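Local structure of LS-24 (Lathyrus sativus, 3LP9) at residues K25-D30 / Y42-V47; N72-I77 / L85-P90. The protein probably binds either hemin, as a monomer, or spermine, as a dimer, and may take part in the response to oxidative stress and in polyamine biosynthesis. All coordinates share one frame; numbering follows the deposited sequence.

Overall arrangement
LS-24 has a hemopexin fold, in which four small antiparallel sheets are set as blades around a central channel. Interaction 1 and interaction 2 lie in two blades that follow each other in the chain, and interaction 1 closes before interaction 2 opens. Their centres are 15 Å apart, and their nearest atoms stay about 6 Å apart without touching. Asn7, Asp65, Asp121 and Asp175 form the calcium site. The side chain of Val47 in interaction 1 is about 13 Å from the calcium ion, and that of Ile77 in interaction 2 about 11 Å. A sodium ion lies about 8 Å from the side chain of Ala75.

Interaction 1. Residues K25-D30 / Y42-V47; sequences KYVLLD and YGPTPV
Strand 25-30 pairs antiparallel with residues 42-46, and the register slips by one residue between Tyr26 and Leu28, which makes a beta bulge. The pairing belongs to the outer part of a blade of the hemopexin fold. Tyr26 and Thr45 form a hydrogen-bonded pair: Tyr26 N reaches Thr45 O at 2.9 Å, and Thr45 N returns to Tyr26 O. Beyond the bulge, Leu28 N bonds Tyr42 O at 3.0 Å. The return bond from Tyr42 N to Leu28 O is weak. Pro44 follows a cis peptide bond, and its CA makes a C-H...O contact with Tyr26 O. Gly43 sits at the bulge with a positive phi, and Gly43 CA lies 3.7 Å from Tyr26 O.

Tyr26 and Tyr42 rise on the same face of the sheet. Their rings lie obliquely, with planes at 33° and centroids 5.7 Å apart. Tyr42 holds CG anti to its backbone N (chi1 -165°), while CG of Tyr26 lies between its own N and carbonyl carbon (chi1 78°). The phenol end of Tyr26 thereby comes beside the CD2-CE2 side of Tyr42. At the CD1-CE1 edge of the Tyr26 ring, near its plane, lie Val47 CA and Pro46 O, and Phe51 also meets this ring. Leu28 and Tyr42 touch through their CB atoms. Val27 and Pro44 lie side by side, pointing the same way, and Val27 CG2 meets Pro44 CG at 4.0 Å. Next to the pairing, Val47 CG2 packs 3.8 Å from Lys25 CA.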
loop_
_atom_site.group_PDB
_atom_site.type_symbol
_atom_site.label_atom_id
_atom_site.label_comp_id
_atom_site.label_asym_id
_atom_site.label_seq_id
_atom_site.Cartn_x
_atom_site.Cartn_y
_atom_site.Cartn_z
ATOM N N LYS A 25 11.544 -9.493 -7.361
ATOM C CA LYS A 25 12.958 -9.450 -7.098
ATOM C C LYS A 25 13.720 -8.338 -7.800
ATOM O O LYS A 25 13.158 -7.509 -8.520
ATOM C CB LYS A 25 13.659 -10.741 -7.476
ATOM C CG LYS A 25 12.851 -11.734 -8.137
ATOM C CD LYS A 25 12.359 -12.694 -7.120
ATOM C CE LYS A 25 12.379 -14.037 -7.715
ATOM N NZ LYS A 25 12.333 -15.137 -6.651
ATOM N N TYR A 26 15.030 -8.363 -7.580
ATOM C CA TYR A 26 15.921 -7.470 -8.271
ATOM C C TYR A 26 17.251 -8.121 -8.667
ATOM O O TYR A 26 17.619 -9.168 -8.178
ATOM C CB TYR A 26 16.151 -6.231 -7.434
ATOM C CG TYR A 26 17.104 -6.358 -6.279
ATOM C CD1 TYR A 26 16.684 -6.834 -5.018
ATOM C CD2 TYR A 26 18.422 -5.963 -6.429
ATOM C CE1 TYR A 26 17.558 -6.893 -3.961
ATOM C CE2 TYR A 26 19.317 -6.023 -5.377
ATOM C CZ TYR A 26 18.887 -6.463 -4.168
ATOM O OH TYR A 26 19.829 -6.474 -3.161
ATOM N N VAL A 27 17.929 -7.495 -9.598
ATOM C CA VAL A 27 19.255 -7.880 -10.044
ATOM C C VAL A 27 20.073 -6.557 -9.952
ATOM O O VAL A 27 19.596 -5.486 -10.325
ATOM C CB VAL A 27 19.222 -8.433 -11.498
ATOM C CG1 VAL A 27 20.571 -8.896 -11.942
ATOM C CG2 VAL A 27 18.367 -9.641 -11.580
ATOM N N LEU A 28 21.289 -6.652 -9.402
ATOM C CA LEU A 28 22.296 -5.595 -9.508
ATOM C C LEU A 28 23.296 -5.964 -10.651
ATOM O O LEU A 28 23.986 -6.930 -10.584
ATOM C CB LEU A 28 23.053 -5.432 -8.161
ATOM C CG LEU A 28 24.135 -4.366 -8.189
ATOM C CD1 LEU A 28 23.568 -3.037 -8.639
ATOM C CD2 LEU A 28 24.785 -4.311 -6.852
ATOM N N LEU A 29 23.312 -5.161 -11.700
ATOM C CA LEU A 29 24.135 -5.393 -12.863
ATOM C C LEU A 29 25.262 -4.345 -13.069
ATOM O O LEU A 29 25.051 -3.133 -12.957
ATOM C CB LEU A 29 23.207 -5.470 -14.116
ATOM C CG LEU A 29 23.846 -5.807 -15.474
ATOM C CD1 LEU A 29 24.039 -7.313 -15.606
ATOM C CD2 LEU A 29 22.960 -5.225 -16.584
ATOM N N ASP A 30 26.436 -4.845 -13.419
ATOM C CA ASP A 30 27.522 -4.029 -13.913
ATOM C C ASP A 30 27.266 -4.103 -15.380
ATOM O O ASP A 30 27.679 -4.997 -16.010
ATOM C CB ASP A 30 28.860 -4.704 -13.581
ATOM C CG ASP A 30 30.037 -4.121 -14.335
ATOM O OD1 ASP A 30 29.883 -3.138 -15.123
ATOM O OD2 ASP A 30 31.145 -4.696 -14.147
ATOM N N TYR A 42 24.776 -9.101 -8.078
ATOM C CA TYR A 42 23.882 -9.639 -7.039
ATOM C C TYR A 42 22.576 -10.003 -7.707
ATOM O O TYR A 42 22.201 -9.393 -8.661
ATOM C CB TYR A 42 23.624 -8.586 -5.972
ATOM C CG TYR A 42 23.022 -9.063 -4.677
ATOM C CD1 TYR A 42 23.773 -9.744 -3.700
ATOM C CD2 TYR A 42 21.718 -8.748 -4.381
ATOM C CE1 TYR A 42 23.180 -10.089 -2.439
ATOM C CE2 TYR A 42 21.142 -9.091 -3.171
ATOM C CZ TYR A 42 21.859 -9.758 -2.206
ATOM O OH TYR A 42 21.139 -10.016 -1.024
ATOM N N GLY A 43 21.908 -11.028 -7.235
ATOM C CA GLY A 43 20.612 -11.378 -7.774
ATOM C C GLY A 43 20.607 -12.567 -8.709
ATOM O O GLY A 43 21.657 -13.057 -9.075
ATOM N N PRO A 44 19.409 -12.992 -9.179
ATOM C CA PRO A 44 18.060 -12.517 -8.794
ATOM C C PRO A 44 17.780 -12.820 -7.335
ATOM O O PRO A 44 18.117 -13.892 -6.860
ATOM C CB PRO A 44 17.126 -13.311 -9.700
ATOM C CG PRO A 44 17.964 -13.538 -10.915
ATOM C CD PRO A 44 19.343 -13.911 -10.330
ATOM N N THR A 45 17.222 -11.865 -6.601
ATOM C CA THR A 45 16.847 -12.143 -5.229
ATOM C C THR A 45 15.718 -11.205 -4.834
ATOM O O THR A 45 15.655 -10.059 -5.307
ATOM C CB THR A 45 18.111 -12.115 -4.313
ATOM O OG1 THR A 45 17.763 -11.821 -2.960
ATOM C CG2 THR A 45 19.028 -11.063 -4.766
ATOM N N PRO A 46 14.807 -11.691 -3.962
ATOM C CA PRO A 46 13.684 -10.862 -3.441
ATOM C C PRO A 46 14.072 -9.509 -2.896
ATOM O O PRO A 46 15.065 -9.335 -2.199
ATOM C CB PRO A 46 13.068 -11.725 -2.360
ATOM C CG PRO A 46 13.396 -13.132 -2.816
ATOM C CD PRO A 46 14.788 -13.055 -3.392
ATOM N N VAL A 47 13.256 -8.537 -3.261
ATOM C CA VAL A 47 13.364 -7.195 -2.728
ATOM C C VAL A 47 13.289 -7.220 -1.199
ATOM O O VAL A 47 13.918 -6.360 -0.533
ATOM C CB VAL A 47 12.209 -6.328 -3.295
ATOM C CG1 VAL A 47 12.352 -4.889 -2.862
ATOM C CG2 VAL A 47 12.204 -6.489 -4.864
#

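Interaction 2. Residues N72-I77 / L85-P90; sequences NNEAFI and LIDYAP
Backbone bonds join residues 74-77 and 85-87 as an antiparallel hairpin in a hemopexin blade. Ala75 and Ile86 form the hydrogen-bonded pair; Ile86 N meets Ala75 O at 2.9 Å, almost straight at 177°. Tyr88 N extends the ladder to Asn73 O at 3.0 Å.

Apolar contacts join Phe76 to Leu85 and Ile77 to Ile86. Beside Glu74 and Asp87, Leu85 CD1 sits over the centre of the Phe76 ring, 3.8 Å from its centroid, a CH-pi contact. The end of Ile77 crosses Ile86 at about a right angle, with Ile77 CD1 3.6 Å from Ile86 CG2. Other packing is van der Waals: Leu85 CD2 touches Glu74 OE1, Asn73 CB lies over one face of the Tyr88 ring, and Asn73 CG is 3.4 Å from Pro90 CD.

Polar groups gather at the open end. Asp87 OD1 accepts from Ala89 N at 2.8 Å, an Asx turn. One water joins Asp87 OD1 to Asn73 ND2, and another joins Asp87 OD2 to Asn73 N. A third accepts from Tyr88 OH and donates to Asn72 O and Glu74 O. Ser13 OG bonds Asn73 OD1 and Ser13 N bonds Tyr88 OH, tying this end to the preceding blade.

Asp87 thus probably helps hold the turn after its strand and, through water, the loop before Glu74. The Glu74 and Asp87 carboxylates, OE2 and OD2 4.7 Å apart, would probably each raise the other's proton affinity.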
loop_
_atom_site.group_PDB
_atom_site.type_symbol
_atom_site.label_atom_id
_atom_site.label_comp_id
_atom_site.label_asym_id
_atom_site.label_seq_id
_atom_site.Cartn_x
_atom_site.Cartn_y
_atom_site.Cartn_z
ATOM N N ASN A 72 22.533 11.367 -4.978
ATOM C CA ASN A 72 23.226 10.645 -3.925
ATOM C C ASN A 72 22.840 9.167 -3.966
ATOM O O ASN A 72 22.858 8.553 -5.049
ATOM C CB ASN A 72 22.946 11.309 -2.567
ATOM C CG ASN A 72 23.570 12.672 -2.483
ATOM O OD1 ASN A 72 24.678 12.837 -2.907
ATOM N ND2 ASN A 72 22.839 13.654 -2.005
ATOM N N ASN A 73 22.493 8.593 -2.827
ATOM C CA ASN A 73 22.100 7.195 -2.828
ATOM C C ASN A 73 20.588 7.085 -2.676
ATOM O O ASN A 73 20.114 6.146 -2.096
ATOM C CB ASN A 73 22.803 6.372 -1.719
ATOM C CG ASN A 73 24.330 6.459 -1.771
ATOM O OD1 ASN A 73 24.913 6.754 -2.797
ATOM N ND2 ASN A 73 24.970 6.177 -0.650
ATOM N N GLU A 74 19.835 8.042 -3.217
ATOM C CA GLU A 74 18.375 7.989 -3.172
ATOM C C GLU A 74 17.684 7.731 -4.505
ATOM O O GLU A 74 18.264 7.964 -5.543
ATOM C CB GLU A 74 17.814 9.274 -2.575
ATOM C CG GLU A 74 18.323 9.510 -1.164
ATOM C CD GLU A 74 17.832 10.777 -0.537
ATOM O OE1 GLU A 74 16.786 11.301 -0.989
ATOM O OE2 GLU A 74 18.478 11.230 0.427
ATOM N N ALA A 75 16.438 7.218 -4.432
ATOM C CA ALA A 75 15.577 6.822 -5.595
ATOM C C ALA A 75 14.120 6.695 -5.120
ATOM O O ALA A 75 13.852 6.289 -4.004
ATOM C CB ALA A 75 16.014 5.527 -6.209
ATOM N N PHE A 76 13.204 7.036 -6.030
ATOM C CA PHE A 76 11.771 6.880 -5.845
ATOM C C PHE A 76 11.408 5.525 -6.427
ATOM O O PHE A 76 11.882 5.142 -7.492
ATOM C CB PHE A 76 10.982 8.008 -6.565
ATOM C CG PHE A 76 10.641 9.189 -5.680
ATOM C CD1 PHE A 76 9.661 9.081 -4.701
ATOM C CD2 PHE A 76 11.323 10.397 -5.808
ATOM C CE1 PHE A 76 9.342 10.144 -3.904
ATOM C CE2 PHE A 76 11.015 11.458 -5.005
ATOM C CZ PHE A 76 10.040 11.351 -4.049
ATOM N N ILE A 77 10.614 4.780 -5.702
ATOM C CA ILE A 77 10.107 3.479 -6.151
ATOM C C ILE A 77 8.600 3.550 -6.140
ATOM O O ILE A 77 8.011 4.373 -5.436
ATOM C CB ILE A 77 10.617 2.295 -5.247
ATOM C CG1 ILE A 77 10.227 2.467 -3.774
ATOM C CG2 ILE A 77 12.128 2.168 -5.389
ATOM C CD1 ILE A 77 10.695 1.378 -2.862
ATOM N N LEU A 85 10.292 7.170 -1.255
ATOM C CA LEU A 85 11.650 7.637 -1.474
ATOM C C LEU A 85 12.608 6.853 -0.575
ATOM O O LEU A 85 12.467 6.909 0.611
ATOM C CB LEU A 85 11.755 9.099 -1.171
ATOM C CG LEU A 85 13.134 9.701 -1.361
ATOM C CD1 LEU A 85 13.462 9.599 -2.873
ATOM C CD2 LEU A 85 13.251 11.100 -0.863
ATOM N N ILE A 86 13.565 6.125 -1.131
ATOM C CA ILE A 86 14.473 5.294 -0.351
ATOM C C ILE A 86 15.962 5.697 -0.462
ATOM O O ILE A 86 16.370 6.444 -1.354
ATOM C CB ILE A 86 14.366 3.776 -0.753
ATOM C CG1 ILE A 86 15.058 3.535 -2.121
ATOM C CG2 ILE A 86 12.916 3.327 -0.738
ATOM C CD1 ILE A 86 15.076 2.037 -2.566
ATOM N N ASP A 87 16.754 5.203 0.503
ATOM C CA ASP A 87 18.181 5.282 0.429
ATOM C C ASP A 87 18.609 3.856 0.232
ATOM O O ASP A 87 18.426 3.072 1.130
ATOM C CB ASP A 87 18.810 5.844 1.701
ATOM C CG ASP A 87 20.305 6.124 1.492
ATOM O OD1 ASP A 87 21.024 5.116 1.190
ATOM O OD2 ASP A 87 20.746 7.317 1.523
ATOM N N TYR A 88 19.140 3.502 -0.946
ATOM C CA TYR A 88 19.464 2.099 -1.220
ATOM C C TYR A 88 20.916 1.767 -0.820
ATOM O O TYR A 88 21.420 0.733 -1.188
ATOM C CB TYR A 88 19.225 1.747 -2.703
ATOM C CG TYR A 88 20.007 2.638 -3.666
ATOM C CD1 TYR A 88 19.439 3.835 -4.148
ATOM C CD2 TYR A 88 21.317 2.322 -4.059
ATOM C CE1 TYR A 88 20.136 4.669 -5.001
ATOM C CE2 TYR A 88 22.041 3.176 -4.921
ATOM C CZ TYR A 88 21.441 4.322 -5.388
ATOM O OH TYR A 88 22.092 5.176 -6.259
ATOM N N ALA A 89 21.548 2.687 -0.097
ATOM C CA ALA A 89 22.895 2.555 0.461
ATOM C C ALA A 89 23.715 1.464 -0.198
ATOM O O ALA A 89 23.818 0.348 0.360
ATOM C CB ALA A 89 22.783 2.297 1.919
ATOM N N PRO A 90 24.293 1.751 -1.393
ATOM C CA PRO A 90 25.053 0.751 -2.157
ATOM C C PRO A 90 26.356 0.248 -1.541
ATOM O O PRO A 90 26.835 -0.798 -1.957
ATOM C CB PRO A 90 25.338 1.473 -3.468
ATOM C CG PRO A 90 25.446 2.846 -3.119
ATOM C CD PRO A 90 24.338 3.058 -2.083
HETATM O O HOH W 1 20.783 7.886 -6.666
HETATM O O HOH W 2 23.529 5.796 1.921
HETATM O O HOH W 3 21.966 9.492 -0.240
#